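Local coordinates for protein YrdA (Escherichia coli, PDB 3TIO), which probably binds zinc as a homologue of the gamma-class carbonic anhydrases, at residues L41-G46 / G62-V67; V88-M93 / V105-I110; D120-A125 / G138-G143. The protein carries 1 engineered substitution. All blocks are in the same frame, centred on the assembly; numbering follows the deposited sequence.

How the contacts relate
All three contacts join neighbouring coils of one left-handed parallel beta-helix and follow each other along the chain. Contacts 1 and 2, centres 11 Å apart, touch directly: Met-64 N lies 2.9 Å from Val-92 O, a probable hydrogen bond. Contacts 2 and 3, centres 12 Å apart, meet where Gly-106 N lies 2.7 Å from Ile-123 O, again a probable bond. Contacts 1 and 3 do not touch; their nearest atoms are about 12 Å apart. The zinc sites lie between subunits: His-66 of contact 1 binds one ion with His-69, His-95 and His-90 of a neighbouring subunit, and His-90 of contact 2 binds another ion, held by those three histidines of another subunit.

Contact 1 of 3, residues L41-G46 / G62-V67. With ZN (zinc ion), chain G.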
loop_
_atom_site.group_PDB
_atom_site.type_symbol
_atom_site.label_atom_id
_atom_site.label_comp_id
_atom_site.label_asym_id
_atom_site.label_seq_id
_atom_site.Cartn_x
_atom_site.Cartn_y
_atom_site.Cartn_z
ATOM N N LEU A 41 3.306 -8.017 -6.601
ATOM C CA LEU A 41 3.727 -7.266 -5.424
ATOM C C LEU A 41 2.956 -7.549 -4.144
ATOM O O LEU A 41 2.551 -6.636 -3.417
ATOM C CB LEU A 41 3.715 -5.765 -5.743
ATOM C CG LEU A 41 4.692 -5.343 -6.850
ATOM C CD1 LEU A 41 4.697 -3.827 -6.973
ATOM C CD2 LEU A 41 6.093 -5.836 -6.529
ATOM N N VAL A 42 2.761 -8.832 -3.875
ATOM C CA VAL A 42 2.078 -9.271 -2.671
ATOM C C VAL A 42 3.120 -9.857 -1.730
ATOM O O VAL A 42 4.088 -10.480 -2.175
ATOM C CB VAL A 42 1.030 -10.374 -2.987
ATOM C CG1 VAL A 42 0.573 -11.061 -1.696
ATOM C CG2 VAL A 42 -0.161 -9.768 -3.708
ATOM N N VAL A 43 2.940 -9.625 -0.435
ATOM C CA VAL A 43 3.827 -10.202 0.565
ATOM C C VAL A 43 2.961 -11.049 1.485
ATOM O O VAL A 43 1.927 -10.588 1.964
ATOM C CB VAL A 43 4.528 -9.143 1.450
ATOM C CG1 VAL A 43 5.473 -9.839 2.436
ATOM C CG2 VAL A 43 5.289 -8.155 0.593
ATOM N N ILE A 44 3.361 -12.297 1.697
ATOM C CA ILE A 44 2.657 -13.193 2.609
ATOM C C ILE A 44 3.764 -13.706 3.519
ATOM O O ILE A 44 4.664 -14.425 3.076
ATOM C CB ILE A 44 1.995 -14.384 1.887
ATOM C CG1 ILE A 44 1.079 -13.884 0.768
ATOM C CG2 ILE A 44 1.167 -15.194 2.885
ATOM C CD1 ILE A 44 0.371 -15.000 0.013
ATOM N N ARG A 45 3.713 -13.311 4.785
ATOM C CA ARG A 45 4.740 -13.692 5.746
ATOM C C ARG A 45 4.166 -14.544 6.875
ATOM O O ARG A 45 3.376 -14.076 7.685
ATOM C CB ARG A 45 5.408 -12.418 6.295
ATOM C CG ARG A 45 6.545 -12.642 7.290
ATOM C CD ARG A 45 7.621 -11.557 7.179
ATOM N NE ARG A 45 7.195 -10.215 7.581
ATOM C CZ ARG A 45 7.240 -9.751 8.828
ATOM N NH1 ARG A 45 7.685 -10.520 9.814
ATOM N NH2 ARG A 45 6.881 -8.498 9.085
ATOM N N GLY A 46 4.559 -15.810 6.901
ATOM C CA GLY A 46 4.083 -16.707 7.937
ATOM C C GLY A 46 5.273 -17.186 8.737
ATOM O O GLY A 46 5.640 -18.362 8.677
ATOM N N GLY A 62 -0.611 -6.095 -4.625
ATOM C CA GLY A 62 -0.283 -5.187 -3.540
ATOM C C GLY A 62 -0.780 -5.519 -2.151
ATOM O O GLY A 62 -0.617 -4.714 -1.233
ATOM N N SER A 63 -1.392 -6.686 -1.981
ATOM C CA SER A 63 -1.886 -7.067 -0.665
ATOM C C SER A 63 -0.722 -7.427 0.251
ATOM O O SER A 63 0.358 -7.781 -0.221
ATOM C CB SER A 63 -2.849 -8.249 -0.781
ATOM O OG SER A 63 -4.056 -7.851 -1.406
ATOM N N MET A 64 -0.949 -7.329 1.556
ATOM C CA MET A 64 0.065 -7.641 2.557
ATOM C C MET A 64 -0.626 -8.524 3.587
ATOM O O MET A 64 -1.581 -8.100 4.242
ATOM C CB MET A 64 0.573 -6.346 3.204
ATOM C CG MET A 64 1.960 -6.430 3.840
ATOM S SD MET A 64 2.027 -7.406 5.353
ATOM C CE MET A 64 2.969 -8.834 4.819
ATOM N N LEU A 65 -0.147 -9.757 3.701
ATOM C CA LEU A 65 -0.714 -10.733 4.621
ATOM C C LEU A 65 0.283 -11.128 5.692
ATOM O O LEU A 65 1.379 -11.592 5.383
ATOM C CB LEU A 65 -1.146 -11.991 3.857
ATOM C CG LEU A 65 -2.479 -11.984 3.105
ATOM C CD1 LEU A 65 -2.525 -10.836 2.106
ATOM C CD2 LEU A 65 -2.654 -13.315 2.395
ATOM N N HIS A 66 -0.093 -10.943 6.950
ATOM C CA HIS A 66 0.784 -11.325 8.041
ATOM C C HIS A 66 -0.027 -11.942 9.166
ATOM O O HIS A 66 -1.261 -11.881 9.179
ATOM C CB HIS A 66 1.578 -10.127 8.569
ATOM C CG HIS A 66 2.789 -10.514 9.363
ATOM N ND1 HIS A 66 3.286 -9.748 10.393
ATOM C CD2 HIS A 66 3.607 -11.590 9.270
ATOM C CE1 HIS A 66 4.354 -10.335 10.905
ATOM N NE2 HIS A 66 4.570 -11.455 10.240
ATOM N N VAL A 67 0.687 -12.543 10.107
ATOM C CA VAL A 67 0.087 -13.206 11.252
ATOM C C VAL A 67 0.168 -12.320 12.487
ATOM O O VAL A 67 0.856 -11.299 12.487
ATOM C CB VAL A 67 0.821 -14.526 11.539
ATOM C CG1 VAL A 67 0.679 -15.466 10.353
ATOM C CG2 VAL A 67 2.291 -14.249 11.806
HETATM ZN ZN ZN G . 2.473 -8.050 11.259
HETATM O O HOH W 1 2.533 -5.971 -0.605
#
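Val-43 and Met-64, Ile-44 and Leu-65 pair as parallel neighbours on successive coils of the left-handed beta-helix. Strands 43-46 and 64-66 run 4.8 Å apart with only 4° between their directions. The backbone ladder rests on three hydrogen bonds: Val-43 N gives to Ser-63 O, Leu-65 N to Val-43 O at 2.8 Å, and Arg-45 N to Leu-65 O at 3.0 Å. Before the strands, a water 2.9 Å from both Leu-41 O and Ser-63 O can donate to either.

Apolar contacts line both faces. On the face of Val-43 and Met-64, the methionine chain bends back so that CE reaches Val-43 CG1 at 3.6 Å. On the other face, Ile-44 and Leu-65 lie side by side, Ile-44 CG2 against Leu-65 CB at 4.1 Å, and Leu-65 continues onto Ile-53 and Leu-80.

The flat groups meet at the zinc end. The Arg-45 guanidinium lies over one face of the His-66 imidazole, offset toward its rim, with planes 37° apart. Arg-45 NH1 and His-66 NE2, 3.3 Å apart, are both donors and not hydrogen-bonded; Asp-47 receives both, by a salt bridge from Arg-45 and a hydrogen bond from His-66 NE2. That bond probably helps fix the ring's rotation. With CG anti to the backbone N (chi1 -161°), the His-66 ring leans toward Arg-45; its turn about chi2 points ND1 at zinc, 2.1 Å away.

Contact 2 of 3, residues V88-M93 / V105-I110; sequences VGHKVM and VGMGSI. With ZN (zinc ion), chain I; PO4 (phosphate ion), chain H.
Gly-89 N donates to Val-105 O at 2.9 Å, the first of three backbone hydrogen bonds between these segments. Gly-108 N then gives to His-90 O at 2.8 Å; both bonds are bent, with N-H...O angles near 147°, whereas Met-93 N gives to Ser-109 O along a nearly straight line (173°). Parallel bridges pair Val-88 with Val-105 and Met-93 with Ile-110, one at each end. Between them, each segment makes a type II turn, Gly-89 to Val-92 and Gly-106 to Ser-109. These are stacked corners of consecutive coils in the left-handed beta-helix built from hexapeptide repeats. Within the second turn, Gly-106 O accepts both Ser-109 N and Ser-109 OG from the same face of its carbonyl plane, the hydroxyl at 2.8 Å. A water lies within donating distance of Lys-91 O and Ser-109 O.

Among the side chains, Val-92 CG1 meets Val-105 CG1 at 3.8 Å, while the CG2 branch of Val-92 packs against a carbonyl oxygen, Gly-106 O. On the opposite face from Val-88 and Val-105, Met-93 CB and CG pass the CG1 and CG2 branches of Ile-110.

The remaining interactions involve ions and a sulfur. Met-107 SD sits at the edge of the His-90 ring, 5.5 Å from its centroid, and the imidazole binds zinc through NE2; His-66, His-69 and His-95 of a neighbouring subunit complete that site. Lys-91 NZ donates to Gly-62 O of the same neighbouring subunit and, at 2.9 Å, to O1 of a phosphate ion, probably from the crystallisation liquor, that Lys-91 of each of the other two subunits also binds.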
loop_
_atom_site.group_PDB
_atom_site.type_symbol
_atom_site.label_atom_id
_atom_site.label_comp_id
_atom_site.label_asym_id
_atom_site.label_seq_id
_atom_site.Cartn_x
_atom_site.Cartn_y
_atom_site.Cartn_z
ATOM N N VAL A 88 -9.693 -11.534 -2.246
ATOM C CA VAL A 88 -9.004 -10.517 -1.461
ATOM C C VAL A 88 -8.562 -9.441 -2.445
ATOM O O VAL A 88 -7.650 -9.649 -3.247
ATOM C CB VAL A 88 -7.790 -11.111 -0.722
ATOM C CG1 VAL A 88 -7.041 -10.015 0.032
ATOM C CG2 VAL A 88 -8.265 -12.189 0.250
ATOM N N GLY A 89 -9.238 -8.297 -2.374
ATOM C CA GLY A 89 -8.973 -7.187 -3.276
ATOM C C GLY A 89 -7.573 -6.607 -3.284
ATOM O O GLY A 89 -6.753 -6.905 -2.421
ATOM N N HIS A 90 -7.300 -5.765 -4.278
ATOM C CA HIS A 90 -5.989 -5.135 -4.395
ATOM C C HIS A 90 -5.652 -4.352 -3.136
ATOM O O HIS A 90 -6.530 -3.753 -2.510
ATOM C CB HIS A 90 -5.958 -4.132 -5.548
ATOM C CG HIS A 90 -6.426 -4.679 -6.858
ATOM N ND1 HIS A 90 -5.686 -5.563 -7.609
ATOM C CD2 HIS A 90 -7.544 -4.418 -7.575
ATOM C CE1 HIS A 90 -6.325 -5.821 -8.737
ATOM N NE2 HIS A 90 -7.454 -5.138 -8.740
ATOM N N LYS A 91 -4.369 -4.350 -2.786
ATOM C CA LYS A 91 -3.871 -3.585 -1.647
ATOM C C LYS A 91 -4.520 -3.860 -0.303
ATOM O O LYS A 91 -4.511 -2.998 0.576
ATOM C CB LYS A 91 -3.990 -2.084 -1.935
ATOM C CG LYS A 91 -2.976 -1.534 -2.920
ATOM C CD LYS A 91 -3.177 -0.033 -3.084
ATOM C CE LYS A 91 -2.021 0.613 -3.824
ATOM N NZ LYS A 91 -0.761 0.527 -3.042
ATOM N N VAL A 92 -5.085 -5.045 -0.129
ATOM C CA VAL A 92 -5.709 -5.372 1.140
ATOM C C VAL A 92 -4.664 -5.790 2.170
ATOM O O VAL A 92 -3.678 -6.452 1.845
ATOM C CB VAL A 92 -6.756 -6.492 0.972
ATOM C CG1 VAL A 92 -7.176 -7.042 2.331
ATOM C CG2 VAL A 92 -7.974 -5.933 0.259
ATOM N N MET A 93 -4.892 -5.374 3.410
ATOM C CA MET A 93 -4.017 -5.678 4.535
ATOM C C MET A 93 -4.760 -6.662 5.431
ATOM O O MET A 93 -5.797 -6.315 5.992
ATOM C CB MET A 93 -3.727 -4.391 5.312
ATOM C CG MET A 93 -2.960 -4.556 6.617
ATOM S SD MET A 93 -1.185 -4.544 6.404
ATOM C CE MET A 93 -0.785 -6.207 6.995
ATOM N N VAL A 105 -13.282 -9.124 -0.012
ATOM C CA VAL A 105 -12.691 -8.057 0.786
ATOM C C VAL A 105 -12.331 -6.921 -0.169
ATOM O O VAL A 105 -11.398 -7.043 -0.962
ATOM C CB VAL A 105 -11.415 -8.533 1.522
ATOM C CG1 VAL A 105 -10.914 -7.426 2.443
ATOM C CG2 VAL A 105 -11.701 -9.807 2.323
ATOM N N GLY A 106 -13.088 -5.830 -0.084
ATOM C CA GLY A 106 -12.879 -4.676 -0.949
ATOM C C GLY A 106 -11.465 -4.131 -0.951
ATOM O O GLY A 106 -10.821 -4.057 0.092
ATOM N N MET A 107 -10.996 -3.719 -2.126
ATOM C CA MET A 107 -9.639 -3.206 -2.262
ATOM C C MET A 107 -9.313 -2.098 -1.271
ATOM O O MET A 107 -10.156 -1.258 -0.951
ATOM C CB MET A 107 -9.386 -2.732 -3.701
ATOM C CG MET A 107 -10.225 -1.549 -4.170
ATOM S SD MET A 107 -9.998 -1.237 -5.946
ATOM C CE MET A 107 -11.389 -2.129 -6.620
ATOM N N GLY A 108 -8.082 -2.123 -0.772
ATOM C CA GLY A 108 -7.627 -1.115 0.170
ATOM C C GLY A 108 -8.097 -1.284 1.602
ATOM O O GLY A 108 -7.807 -0.445 2.455
ATOM N N SER A 109 -8.823 -2.359 1.883
ATOM C CA SER A 109 -9.316 -2.583 3.238
ATOM C C SER A 109 -8.242 -3.101 4.183
ATOM O O SER A 109 -7.213 -3.627 3.751
ATOM C CB SER A 109 -10.487 -3.566 3.223
ATOM O OG SER A 109 -11.596 -3.003 2.548
ATOM N N ILE A 110 -8.498 -2.948 5.479
ATOM C CA ILE A 110 -7.583 -3.396 6.522
ATOM C C ILE A 110 -8.364 -4.260 7.510
ATOM O O ILE A 110 -9.344 -3.799 8.096
ATOM C CB ILE A 110 -6.974 -2.197 7.298
ATOM C CG1 ILE A 110 -6.158 -1.312 6.353
ATOM C CG2 ILE A 110 -6.101 -2.702 8.436
ATOM C CD1 ILE A 110 -5.600 -0.060 7.014
HETATM ZN ZN ZN I . -8.806 -5.026 -10.296
HETATM P P PO4 H . -1.473 0.663 0.534
HETATM O O1 PO4 H . -0.277 -0.025 -0.214
HETATM O O2 PO4 H . -1.897 1.970 -0.245
HETATM O O3 PO4 H . -2.697 -0.331 0.601
HETATM O O4 PO4 H . -1.030 1.047 1.997
HETATM O O HOH W 2 -4.792 -1.849 2.941
#

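Contact 3 of 3, residues D120-A125 / G138-G143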
loop_
_atom_site.group_PDB
_atom_site.type_symbol
_atom_site.label_atom_id
_atom_site.label_comp_id
_atom_site.label_asym_id
_atom_site.label_seq_id
_atom_site.Cartn_x
_atom_site.Cartn_y
_atom_site.Cartn_z
ATOM N N ASP A 120 -20.051 -15.825 3.005
ATOM C CA ASP A 120 -20.925 -14.971 2.210
ATOM C C ASP A 120 -21.041 -13.552 2.747
ATOM O O ASP A 120 -22.132 -13.075 3.066
ATOM C CB ASP A 120 -22.314 -15.607 2.112
ATOM C CG ASP A 120 -22.271 -16.998 1.505
ATOM O OD1 ASP A 120 -21.726 -17.138 0.396
ATOM O OD2 ASP A 120 -22.783 -17.947 2.136
ATOM N N VAL A 121 -19.902 -12.880 2.836
ATOM C CA VAL A 121 -19.854 -11.512 3.324
ATOM C C VAL A 121 -19.112 -10.637 2.329
ATOM O O VAL A 121 -18.190 -11.089 1.651
ATOM C CB VAL A 121 -19.132 -11.434 4.690
ATOM C CG1 VAL A 121 -18.870 -9.981 5.072
ATOM C CG2 VAL A 121 -19.973 -12.120 5.759
ATOM N N MET A 122 -19.524 -9.381 2.243
ATOM C CA MET A 122 -18.867 -8.434 1.360
ATOM C C MET A 122 -18.414 -7.251 2.203
ATOM O O MET A 122 -19.177 -6.722 3.009
ATOM C CB MET A 122 -19.820 -7.952 0.267
ATOM C CG MET A 122 -19.153 -7.067 -0.773
ATOM S SD MET A 122 -20.282 -6.560 -2.075
ATOM C CE MET A 122 -20.807 -8.162 -2.677
ATOM N N ILE A 123 -17.156 -6.867 2.030
ATOM C CA ILE A 123 -16.596 -5.733 2.749
ATOM C C ILE A 123 -16.260 -4.688 1.693
ATOM O O ILE A 123 -15.532 -4.970 0.744
ATOM C CB ILE A 123 -15.319 -6.132 3.508
ATOM C CG1 ILE A 123 -15.654 -7.194 4.561
ATOM C CG2 ILE A 123 -14.698 -4.901 4.161
ATOM C CD1 ILE A 123 -14.441 -7.816 5.218
ATOM N N GLY A 124 -16.812 -3.491 1.848
ATOM C CA GLY A 124 -16.563 -2.439 0.877
ATOM C C GLY A 124 -15.131 -1.948 0.837
ATOM O O GLY A 124 -14.403 -2.053 1.823
ATOM N N ALA A 125 -14.729 -1.406 -0.307
ATOM C CA ALA A 125 -13.374 -0.889 -0.474
ATOM C C ALA A 125 -13.030 0.154 0.585
ATOM O O ALA A 125 -13.895 0.903 1.043
ATOM C CB ALA A 125 -13.223 -0.283 -1.863
ATOM N N GLY A 138 -23.752 -13.219 5.322
ATOM C CA GLY A 138 -24.819 -12.685 4.493
ATOM C C GLY A 138 -25.052 -11.189 4.515
ATOM O O GLY A 138 -26.118 -10.728 4.106
ATOM N N TYR A 139 -24.064 -10.422 4.968
ATOM C CA TYR A 139 -24.217 -8.972 5.025
ATOM C C TYR A 139 -23.110 -8.186 4.343
ATOM O O TYR A 139 -22.023 -8.699 4.076
ATOM C CB TYR A 139 -24.296 -8.486 6.474
ATOM C CG TYR A 139 -25.549 -8.880 7.214
ATOM C CD1 TYR A 139 -25.707 -10.169 7.719
ATOM C CD2 TYR A 139 -26.577 -7.959 7.416
ATOM C CE1 TYR A 139 -26.860 -10.532 8.412
ATOM C CE2 TYR A 139 -27.732 -8.312 8.107
ATOM C CZ TYR A 139 -27.866 -9.599 8.602
ATOM O OH TYR A 139 -29.004 -9.949 9.294
ATOM N N LEU A 140 -23.414 -6.923 4.073
ATOM C CA LEU A 140 -22.459 -5.999 3.480
ATOM C C LEU A 140 -21.946 -5.126 4.618
ATOM O O LEU A 140 -22.733 -4.581 5.393
ATOM C CB LEU A 140 -23.132 -5.108 2.433
ATOM C CG LEU A 140 -22.328 -3.868 2.022
ATOM C CD1 LEU A 140 -21.033 -4.295 1.349
ATOM C CD2 LEU A 140 -23.157 -2.995 1.087
ATOM N N TYR A 141 -20.626 -5.017 4.728
ATOM C CA TYR A 141 -20.000 -4.186 5.749
ATOM C C TYR A 141 -19.190 -3.104 5.043
ATOM O O TYR A 141 -18.510 -3.380 4.059
ATOM C CB TYR A 141 -19.089 -5.022 6.652
ATOM C CG TYR A 141 -19.828 -5.826 7.699
ATOM C CD1 TYR A 141 -20.458 -7.028 7.375
ATOM C CD2 TYR A 141 -19.903 -5.378 9.017
ATOM C CE1 TYR A 141 -21.147 -7.765 8.345
ATOM C CE2 TYR A 141 -20.588 -6.103 9.993
ATOM C CZ TYR A 141 -21.206 -7.294 9.650
ATOM O OH TYR A 141 -21.883 -8.007 10.615
ATOM N N LEU A 142 -19.270 -1.874 5.545
ATOM C CA LEU A 142 -18.560 -0.743 4.943
ATOM C C LEU A 142 -18.147 0.261 6.010
ATOM O O LEU A 142 -18.825 0.408 7.023
ATOM C CB LEU A 142 -19.470 -0.005 3.954
ATOM C CG LEU A 142 -20.254 -0.745 2.869
ATOM C CD1 LEU A 142 -21.303 0.188 2.288
ATOM C CD2 LEU A 142 -19.318 -1.235 1.789
ATOM N N GLY A 143 -17.036 0.956 5.777
ATOM C CA GLY A 143 -16.607 1.973 6.721
ATOM C C GLY A 143 -15.321 1.740 7.482
ATOM O O GLY A 143 -14.727 0.666 7.435
HETATM O O HOH W 3 -15.125 2.037 3.511
#
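The final turns of the left-handed beta-helix meet where Met-122 pairs with Leu-140 and Ile-123 with Tyr-141. Strands 121-123 and 139-143 run parallel, 4.8 Å apart and 16° from exact alignment.

Four backbone hydrogen bonds make the ladder. Met-122 receives and gives: its N donates to Tyr-139 O at 3.2 Å, and its O accepts Tyr-141 N at 2.8 Å. Gly-124 N continues the series to Tyr-141 O, also at 2.8 Å. At the start, Gly-138 N reaches Asp-120 O from above the carbonyl plane, with an N-H...O angle of 131°, so this bond is far more bent than the others. The two strands are neighbours in one of the sheets formed by the stacked coils; beyond them strand 146-151 turns back antiparallel to 139-143, ending the regular parallel stacking on this face.

Side chains pack on both faces. Met-122 and Leu-140 share one, where Leu-140 CD1 approaches Met-122 CG at 4.0 Å; Leu-152 touches both residues. On the other face, the first torsion of Val-121 (chi1 170°) swings CG1 toward the Tyr-141 ring, which it meets obliquely, 4.1 Å from CD1. Tyr-141 OH is hydrogen-bonded to Gln-148 and to Glu-136 N, and Leu-135 packs against both Tyr-141 and Ile-123. Past the ladder, a water donates to Ala-125 O at 3.0 Å and accepts from Gly-143 N.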